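Local coordinates for kallistatin (Homo sapiens, PDB 6F4V), which inhibits tissue kallikrein as a serpin, forming a stable equimolar complex with the enzyme as its own reactive site is cleaved, at residues Leu210-Leu215 / Leu252-Asn257; Tyr214-Val219 / Arg241-Val246. All coordinates share one frame; numbering follows the deposited sequence.

Contact 1 (210-215 with 252-257) and contact 2 (214-219 with 241-246) start from the same chain segment, share Tyr214 and Leu215, and have centres about 9 Å apart. Strands 206-211 and 217-223 are neighbours in one antiparallel sheet, probably joined at Leu210 O and Val219 N (2.9 Å), while helices 249-258 and 240-244 follow each other in the chain and pack against the turn between these strands. Contact 1 supplies four residues of the sulfated-sugar pocket, Asp212, Arg213, Tyr214 and Arg254. Contact 2 adjoins the pocket through Tyr214, which touches the glucoside; the side chain of Leu215 stays about 13 Å from the iduronic acid, the other sugar.

Contact 1 (Leu210-Leu215 / Leu252-Asn257); sequences LHDRYL and LMRWNN. With Z9L (methyl 2,3,6-tri-O-sulfo-alpha-D-glucopyranoside), chain C; Z9K (3-O-methyl-2-O-sulfo-alpha-L-idopyranuronic acid), chain B.
Asp212 and Arg254 meet in an end-on salt bridge: NH1 of Arg254 reaches OD2 of Asp212 at 2.8 Å, entering on the syn side, while NH2 of Arg254 reaches OD1 at 3.0 Å from above the carboxylate plane. The two flat groups are therefore twisted, their planes 41° apart. OD2 of Asp212 also takes the indole N-H of Trp255, NE1 to OD2 being 2.8 Å and nearly straight (172°), with the carboxylate at the edge of the ring. On the other oxygen, OD1 of Asp212 accepts from the backbone N of Tyr214 at 2.8 Å, closing an Asx turn. Aspartate suits this buried place because its two oxygens satisfy four donors. Replacing Asp212 by an alanine would probably leave the guanidinium without its carboxylate partner, the indole N-H without its acceptor and the turn without its side-chain bond.

Arg254 is long enough to serve the ligand as well: its chain runs extended from CG to NE (chi2 and chi3 both 170°), and NH2 gives a further bond to sulfate oxygen O7 of the glucoside at 3.0 Å. The same sulfate is held through O11 by the backbone N of Arg213, and NH1 of Arg213 bonds to O7 of the iduronic acid at 2.7 Å. Two arginine side chains and a backbone N-H thus hold sulfates of two sugars, consistent with a site for a heparin-like ligand.

Outward, CD1 of Leu215 lies 3.9 Å from CZ2 of Trp255, and CD1 of Leu210 touches the pyrrole side of the indole more loosely. Beyond this contact the big aromatic surface of Trp255 is packed on Val219 of strand 217-223 and Ile233 of strand 228-235, so helix 249-258 packs on the antiparallel sheet to which strand 206-211 belongs.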
loop_
_atom_site.group_PDB
_atom_site.type_symbol
_atom_site.label_atom_id
_atom_site.label_comp_id
_atom_site.label_asym_id
_atom_site.label_seq_id
_atom_site.Cartn_x
_atom_site.Cartn_y
_atom_site.Cartn_z
ATOM N N LEU A 210 13.774 -18.385 -7.644
ATOM C CA LEU A 210 14.364 -19.441 -6.837
ATOM C C LEU A 210 13.282 -20.325 -6.271
ATOM O O LEU A 210 12.119 -19.891 -6.093
ATOM C CB LEU A 210 15.213 -18.862 -5.715
ATOM C CG LEU A 210 14.528 -17.940 -4.710
ATOM C CD1 LEU A 210 13.808 -18.662 -3.573
ATOM C CD2 LEU A 210 15.579 -16.989 -4.149
ATOM N N HIS A 211 13.669 -21.569 -6.008
ATOM C CA HIS A 211 12.868 -22.498 -5.211
ATOM C C HIS A 211 13.546 -22.546 -3.856
ATOM O O HIS A 211 14.709 -22.981 -3.738
ATOM C CB HIS A 211 12.817 -23.875 -5.885
ATOM C CG HIS A 211 12.386 -23.834 -7.320
ATOM N ND1 HIS A 211 11.121 -23.440 -7.712
ATOM C CD2 HIS A 211 13.051 -24.147 -8.465
ATOM C CE1 HIS A 211 11.024 -23.521 -9.032
ATOM N NE2 HIS A 211 12.183 -23.944 -9.512
ATOM N N ASP A 212 12.860 -22.049 -2.827
ATOM C CA ASP A 212 13.487 -21.817 -1.533
ATOM C C ASP A 212 13.761 -23.207 -0.898
ATOM O O ASP A 212 12.859 -24.068 -0.849
ATOM C CB ASP A 212 12.567 -20.943 -0.660
ATOM C CG ASP A 212 13.263 -20.322 0.527
ATOM O OD1 ASP A 212 14.080 -21.001 1.201
ATOM O OD2 ASP A 212 12.945 -19.150 0.860
ATOM N N ARG A 213 14.991 -23.422 -0.442
ATOM C CA ARG A 213 15.341 -24.685 0.237
ATOM C C ARG A 213 15.083 -24.678 1.741
ATOM O O ARG A 213 15.153 -25.731 2.367
ATOM C CB ARG A 213 16.785 -25.095 -0.084
ATOM C CG ARG A 213 16.966 -25.427 -1.567
ATOM C CD ARG A 213 18.428 -25.602 -1.959
ATOM N NE ARG A 213 19.028 -26.773 -1.317
ATOM C CZ ARG A 213 20.338 -27.000 -1.215
ATOM N NH1 ARG A 213 21.234 -26.133 -1.707
ATOM N NH2 ARG A 213 20.765 -28.097 -0.600
ATOM N N TYR A 214 14.818 -23.511 2.321
ATOM C CA TYR A 214 14.461 -23.381 3.730
ATOM C C TYR A 214 12.943 -23.284 3.941
ATOM O O TYR A 214 12.477 -23.481 5.065
ATOM C CB TYR A 214 15.084 -22.126 4.367
ATOM C CG TYR A 214 16.562 -22.150 4.730
ATOM C CD1 TYR A 214 17.541 -21.712 3.823
ATOM C CD2 TYR A 214 16.983 -22.546 6.009
ATOM C CE1 TYR A 214 18.891 -21.690 4.170
ATOM C CE2 TYR A 214 18.322 -22.539 6.360
ATOM C CZ TYR A 214 19.278 -22.106 5.447
ATOM O OH TYR A 214 20.611 -22.112 5.816
ATOM N N LEU A 215 12.182 -22.919 2.912
ATOM C CA LEU A 215 10.750 -22.664 3.058
ATOM C C LEU A 215 9.981 -23.304 1.938
ATOM O O LEU A 215 10.498 -23.431 0.841
ATOM C CB LEU A 215 10.474 -21.159 3.001
ATOM C CG LEU A 215 11.159 -20.300 4.049
ATOM C CD1 LEU A 215 10.938 -18.830 3.688
ATOM C CD2 LEU A 215 10.594 -20.592 5.436
ATOM N N LEU A 252 12.072 -10.603 3.023
ATOM C CA LEU A 252 12.056 -9.963 1.700
ATOM C C LEU A 252 13.496 -9.648 1.255
ATOM O O LEU A 252 13.863 -9.909 0.118
ATOM C CB LEU A 252 11.214 -8.690 1.727
ATOM C CG LEU A 252 11.032 -8.022 0.354
ATOM C CD1 LEU A 252 10.203 -8.923 -0.567
ATOM C CD2 LEU A 252 10.409 -6.652 0.556
ATOM N N MET A 253 14.309 -9.142 2.180
ATOM C CA MET A 253 15.714 -8.842 1.870
ATOM C C MET A 253 16.543 -10.063 1.605
ATOM O O MET A 253 17.400 -10.036 0.729
ATOM C CB MET A 253 16.344 -7.946 2.931
ATOM C CG MET A 253 15.813 -6.503 2.792
ATOM S SD MET A 253 16.122 -5.727 1.165
ATOM C CE MET A 253 14.522 -5.777 0.367
ATOM N N ARG A 254 16.257 -11.146 2.306
ATOM C CA ARG A 254 16.909 -12.415 2.010
ATOM C C ARG A 254 16.624 -12.837 0.586
ATOM O O ARG A 254 17.569 -13.149 -0.166
ATOM C CB ARG A 254 16.504 -13.515 3.020
ATOM C CG ARG A 254 16.895 -14.914 2.606
ATOM C CD ARG A 254 16.705 -15.973 3.707
ATOM N NE ARG A 254 16.902 -17.278 3.082
ATOM C CZ ARG A 254 15.960 -18.033 2.522
ATOM N NH1 ARG A 254 14.660 -17.697 2.559
ATOM N NH2 ARG A 254 16.317 -19.172 1.933
ATOM N N TRP A 255 15.341 -12.887 0.209
ATOM C CA TRP A 255 14.982 -13.258 -1.149
ATOM C C TRP A 255 15.594 -12.314 -2.204
ATOM O O TRP A 255 16.116 -12.783 -3.237
ATOM C CB TRP A 255 13.476 -13.293 -1.331
ATOM C CG TRP A 255 12.808 -14.438 -0.631
ATOM C CD1 TRP A 255 13.288 -15.714 -0.454
ATOM C CD2 TRP A 255 11.516 -14.407 -0.035
ATOM N NE1 TRP A 255 12.370 -16.467 0.220
ATOM C CE2 TRP A 255 11.267 -15.697 0.492
ATOM C CE3 TRP A 255 10.542 -13.420 0.102
ATOM C CZ2 TRP A 255 10.055 -16.034 1.128
ATOM C CZ3 TRP A 255 9.337 -13.729 0.794
ATOM C CH2 TRP A 255 9.116 -15.042 1.286
ATOM N N ASN A 256 15.509 -11.017 -1.925
ATOM C CA ASN A 256 16.072 -10.008 -2.816
ATOM C C ASN A 256 17.558 -10.241 -3.040
ATOM O O ASN A 256 18.010 -10.223 -4.189
ATOM C CB ASN A 256 15.836 -8.592 -2.307
ATOM C CG ASN A 256 16.154 -7.553 -3.383
ATOM O OD1 ASN A 256 15.628 -7.626 -4.474
ATOM N ND2 ASN A 256 17.039 -6.666 -3.090
ATOM N N ASN A 257 18.306 -10.494 -1.959
ATOM C CA ASN A 257 19.759 -10.705 -2.050
ATOM C C ASN A 257 20.134 -12.017 -2.724
ATOM O O ASN A 257 21.089 -12.038 -3.525
ATOM C CB ASN A 257 20.436 -10.518 -0.682
ATOM C CG ASN A 257 20.426 -9.064 -0.246
ATOM O OD1 ASN A 257 20.361 -8.161 -1.094
ATOM N ND2 ASN A 257 20.495 -8.820 1.067
HETATM O O4 Z9L C . 23.235 -22.666 1.571
HETATM C C4 Z9L C . 22.333 -23.809 1.466
HETATM C C5 Z9L C . 20.839 -23.457 1.475
HETATM O O5 Z9L C . 20.055 -24.694 1.368
HETATM C C6 Z9L C . 20.416 -22.555 0.353
HETATM O O6 Z9L C . 19.011 -22.478 0.324
HETATM S S1 Z9L C . 18.407 -21.127 -0.438
HETATM O O7 Z9L C . 18.828 -19.835 0.523
HETATM O O11 Z9L C . 16.771 -21.251 -0.566
HETATM O O15 Z9L C . 19.116 -20.989 -1.936
HETATM C C3 Z9L C . 22.610 -24.643 2.687
HETATM O O3 Z9L C . 23.957 -25.182 2.517
HETATM S S2 Z9L C . 24.952 -25.035 3.832
HETATM O O8 Z9L C . 26.432 -25.681 3.466
HETATM O O9 Z9L C . 24.282 -25.861 5.116
HETATM O O10 Z9L C . 25.104 -23.438 4.229
HETATM C C2 Z9L C . 21.663 -25.760 3.024
HETATM O O2 Z9L C . 22.138 -27.010 2.475
HETATM S S3 Z9L C . 21.879 -28.434 3.316
HETATM O O12 Z9L C . 22.853 -29.573 2.600
HETATM O O13 Z9L C . 20.308 -28.914 3.164
HETATM O O14 Z9L C . 22.260 -28.287 4.933
HETATM C C1 Z9L C . 20.201 -25.568 2.570
HETATM O O1 Z9L C . 19.472 -25.029 3.604
HETATM C C7 Z9L C . 18.053 -25.229 3.589
HETATM O O4 Z9K B . 26.504 -19.777 1.789
HETATM C C4 Z9K B . 25.955 -20.151 0.529
HETATM C C5 Z9K B . 24.543 -19.507 0.315
HETATM O O5 Z9K B . 23.434 -20.481 0.853
HETATM C C6 Z9K B . 24.381 -18.260 0.958
HETATM O O10 Z9K B . 24.630 -18.131 2.197
HETATM O O6 Z9K B . 23.969 -17.260 0.313
HETATM C C3 Z9K B . 25.981 -21.656 0.457
HETATM O O3 Z9K B . 27.197 -22.089 -0.231
HETATM C C7 Z9K B . 28.414 -21.953 0.460
HETATM C C2 Z9K B . 24.814 -22.223 -0.266
HETATM O O2 Z9K B . 24.944 -23.682 -0.400
HETATM S S1 Z9K B . 24.395 -24.406 -1.811
HETATM O O7 Z9K B . 23.942 -25.970 -1.463
HETATM O O8 Z9K B . 25.595 -24.427 -2.943
HETATM O O9 Z9K B . 23.089 -23.593 -2.420
HETATM C C1 Z9K B . 23.516 -21.888 0.397
#

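Contact 2 (Tyr214-Val219 / Arg241-Val246); sequences YLPCSV and REIEEV. With Z9L (methyl 2,3,6-tri-O-sulfo-alpha-D-glucopyranoside), chain C.
The side chains of Glu242 and Pro216 cross at about a right angle, OE2 of Glu242 resting 3.6 Å from CG of Pro216. The flat ring of Tyr214, in the same segment as the proline, has the methyl carbon C7 of the sulfated glucoside over the centre of one face, 3.4 Å above its plane, which suits an aromatic residue in a sugar site: its flat face offers a broad surface to the methyl group. Beside the proline, Ile243 packs against the turn. With CG1 turned away from its own carbonyl carbon (chi1 -58°), CD1 of Ile243 comes to 3.7 Å from CB of Cys217 and to 3.8 Å from CD of Pro216, and also touches CB of Leu215. Pro216 is the centre of an inverse gamma turn, closed by Cys217 N and Leu215 O at 2.9 Å, that leads from the loop into strand 217-223 of the serpin's sheet B; the ring restrains the backbone at this bend. Cys217 has a small side chain, which probably lets the isoleucine come this close; Ile243 also packs on Ile233 and Pro235. At the end of 241-246, Val246 and Leu215 reach toward each other tip to tip, CG2 of the valine meeting CD1 of the leucine at 3.9 Å.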
loop_
_atom_site.group_PDB
_atom_site.type_symbol
_atom_site.label_atom_id
_atom_site.label_comp_id
_atom_site.label_asym_id
_atom_site.label_seq_id
_atom_site.Cartn_x
_atom_site.Cartn_y
_atom_site.Cartn_z
ATOM N N TYR A 214 14.818 -23.511 2.321
ATOM C CA TYR A 214 14.461 -23.381 3.730
ATOM C C TYR A 214 12.943 -23.284 3.941
ATOM O O TYR A 214 12.477 -23.481 5.065
ATOM C CB TYR A 214 15.084 -22.126 4.367
ATOM C CG TYR A 214 16.562 -22.150 4.730
ATOM C CD1 TYR A 214 17.541 -21.712 3.823
ATOM C CD2 TYR A 214 16.983 -22.546 6.009
ATOM C CE1 TYR A 214 18.891 -21.690 4.170
ATOM C CE2 TYR A 214 18.322 -22.539 6.360
ATOM C CZ TYR A 214 19.278 -22.106 5.447
ATOM O OH TYR A 214 20.611 -22.112 5.816
ATOM N N LEU A 215 12.182 -22.919 2.912
ATOM C CA LEU A 215 10.750 -22.664 3.058
ATOM C C LEU A 215 9.981 -23.304 1.938
ATOM O O LEU A 215 10.498 -23.431 0.841
ATOM C CB LEU A 215 10.474 -21.159 3.001
ATOM C CG LEU A 215 11.159 -20.300 4.049
ATOM C CD1 LEU A 215 10.938 -18.830 3.688
ATOM C CD2 LEU A 215 10.594 -20.592 5.436
ATOM N N PRO A 216 8.710 -23.653 2.177
ATOM C CA PRO A 216 7.914 -24.289 1.128
ATOM C C PRO A 216 7.339 -23.279 0.120
ATOM O O PRO A 216 6.130 -23.078 0.049
ATOM C CB PRO A 216 6.814 -25.031 1.939
ATOM C CG PRO A 216 6.618 -24.157 3.133
ATOM C CD PRO A 216 8.000 -23.639 3.469
ATOM N N CYS A 217 8.205 -22.675 -0.693
ATOM C CA CYS A 217 7.762 -21.707 -1.684
ATOM C C CYS A 217 8.807 -21.491 -2.745
ATOM O O CYS A 217 9.971 -21.865 -2.576
ATOM C CB CYS A 217 7.408 -20.353 -1.021
ATOM S SG CYS A 217 8.804 -19.406 -0.375
ATOM N N SER A 218 8.351 -20.941 -3.873
ATOM C CA SER A 218 9.213 -20.337 -4.866
ATOM C C SER A 218 8.987 -18.829 -4.900
ATOM O O SER A 218 7.942 -18.346 -4.506
ATOM C CB SER A 218 8.932 -20.946 -6.240
ATOM O OG SER A 218 9.181 -22.348 -6.250
ATOM N N VAL A 219 9.968 -18.094 -5.389
ATOM C CA VAL A 219 9.907 -16.641 -5.450
ATOM C C VAL A 219 10.397 -16.208 -6.827
ATOM O O VAL A 219 11.459 -16.633 -7.275
ATOM C CB VAL A 219 10.789 -16.007 -4.347
ATOM C CG1 VAL A 219 10.741 -14.478 -4.385
ATOM C CG2 VAL A 219 10.378 -16.522 -2.961
ATOM N N ARG A 241 -0.108 -20.315 4.848
ATOM C CA ARG A 241 0.088 -19.852 6.227
ATOM C C ARG A 241 1.523 -19.938 6.701
ATOM O O ARG A 241 1.980 -19.033 7.422
ATOM C CB ARG A 241 -0.832 -20.556 7.253
ATOM C CG ARG A 241 -2.210 -19.923 7.391
ATOM C CD ARG A 241 -2.166 -18.439 7.752
ATOM N NE ARG A 241 -1.635 -18.148 9.088
ATOM C CZ ARG A 241 -1.256 -16.938 9.519
ATOM N NH1 ARG A 241 -1.287 -15.879 8.712
ATOM N NH2 ARG A 241 -0.823 -16.794 10.772
ATOM N N GLU A 242 2.230 -20.991 6.307
ATOM C CA GLU A 242 3.631 -21.159 6.706
ATOM C C GLU A 242 4.532 -20.015 6.191
ATOM O O GLU A 242 5.472 -19.542 6.870
ATOM C CB GLU A 242 4.202 -22.488 6.206
ATOM C CG GLU A 242 3.427 -23.702 6.726
ATOM C CD GLU A 242 4.266 -24.970 6.846
ATOM O OE1 GLU A 242 3.721 -25.948 7.423
ATOM O OE2 GLU A 242 5.455 -25.003 6.407
ATOM N N ILE A 243 4.233 -19.548 4.989
ATOM C CA ILE A 243 4.995 -18.449 4.428
ATOM C C ILE A 243 4.598 -17.132 5.084
ATOM O O ILE A 243 5.458 -16.290 5.418
ATOM C CB ILE A 243 4.811 -18.399 2.899
ATOM C CG1 ILE A 243 5.258 -19.723 2.245
ATOM C CG2 ILE A 243 5.561 -17.231 2.332
ATOM C CD1 ILE A 243 6.649 -20.175 2.606
ATOM N N GLU A 244 3.303 -16.962 5.331
ATOM C CA GLU A 244 2.835 -15.743 6.004
ATOM C C GLU A 244 3.475 -15.566 7.389
ATOM O O GLU A 244 3.791 -14.433 7.788
ATOM C CB GLU A 244 1.307 -15.734 6.082
ATOM C CG GLU A 244 0.642 -15.522 4.726
ATOM C CD GLU A 244 -0.879 -15.505 4.787
ATOM O OE1 GLU A 244 -1.452 -16.180 5.653
ATOM O OE2 GLU A 244 -1.528 -14.842 3.965
ATOM N N GLU A 245 3.721 -16.683 8.099
ATOM C CA GLU A 245 4.345 -16.646 9.442
ATOM C C GLU A 245 5.754 -16.112 9.416
ATOM O O GLU A 245 6.218 -15.635 10.424
ATOM C CB GLU A 245 4.407 -18.011 10.127
ATOM C CG GLU A 245 3.071 -18.611 10.482
ATOM C CD GLU A 245 2.350 -17.966 11.642
ATOM O OE1 GLU A 245 2.774 -16.947 12.247
ATOM O OE2 GLU A 245 1.294 -18.553 11.950
ATOM N N VAL A 246 6.425 -16.175 8.268
ATOM C CA VAL A 246 7.794 -15.698 8.151
ATOM C C VAL A 246 7.930 -14.501 7.195
ATOM O O VAL A 246 9.061 -14.127 6.835
ATOM C CB VAL A 246 8.761 -16.851 7.743
ATOM C CG1 VAL A 246 8.790 -17.933 8.831
ATOM C CG2 VAL A 246 8.429 -17.440 6.382
HETATM O O4 Z9L C . 23.235 -22.666 1.571
HETATM C C4 Z9L C . 22.333 -23.809 1.466
HETATM C C5 Z9L C . 20.839 -23.457 1.475
HETATM O O5 Z9L C . 20.055 -24.694 1.368
HETATM C C6 Z9L C . 20.416 -22.555 0.353
HETATM O O6 Z9L C . 19.011 -22.478 0.324
HETATM S S1 Z9L C . 18.407 -21.127 -0.438
HETATM O O7 Z9L C . 18.828 -19.835 0.523
HETATM O O11 Z9L C . 16.771 -21.251 -0.566
HETATM O O15 Z9L C . 19.116 -20.989 -1.936
HETATM C C3 Z9L C . 22.610 -24.643 2.687
HETATM O O3 Z9L C . 23.957 -25.182 2.517
HETATM S S2 Z9L C . 24.952 -25.035 3.832
HETATM O O8 Z9L C . 26.432 -25.681 3.466
HETATM O O9 Z9L C . 24.282 -25.861 5.116
HETATM O O10 Z9L C . 25.104 -23.438 4.229
HETATM C C2 Z9L C . 21.663 -25.760 3.024
HETATM O O2 Z9L C . 22.138 -27.010 2.475
HETATM S S3 Z9L C . 21.879 -28.434 3.316
HETATM O O12 Z9L C . 22.853 -29.573 2.600
HETATM O O13 Z9L C . 20.308 -28.914 3.164
HETATM O O14 Z9L C . 22.260 -28.287 4.933
HETATM C C1 Z9L C . 20.201 -25.568 2.570
HETATM O O1 Z9L C . 19.472 -25.029 3.604
HETATM C C7 Z9L C . 18.053 -25.229 3.589
#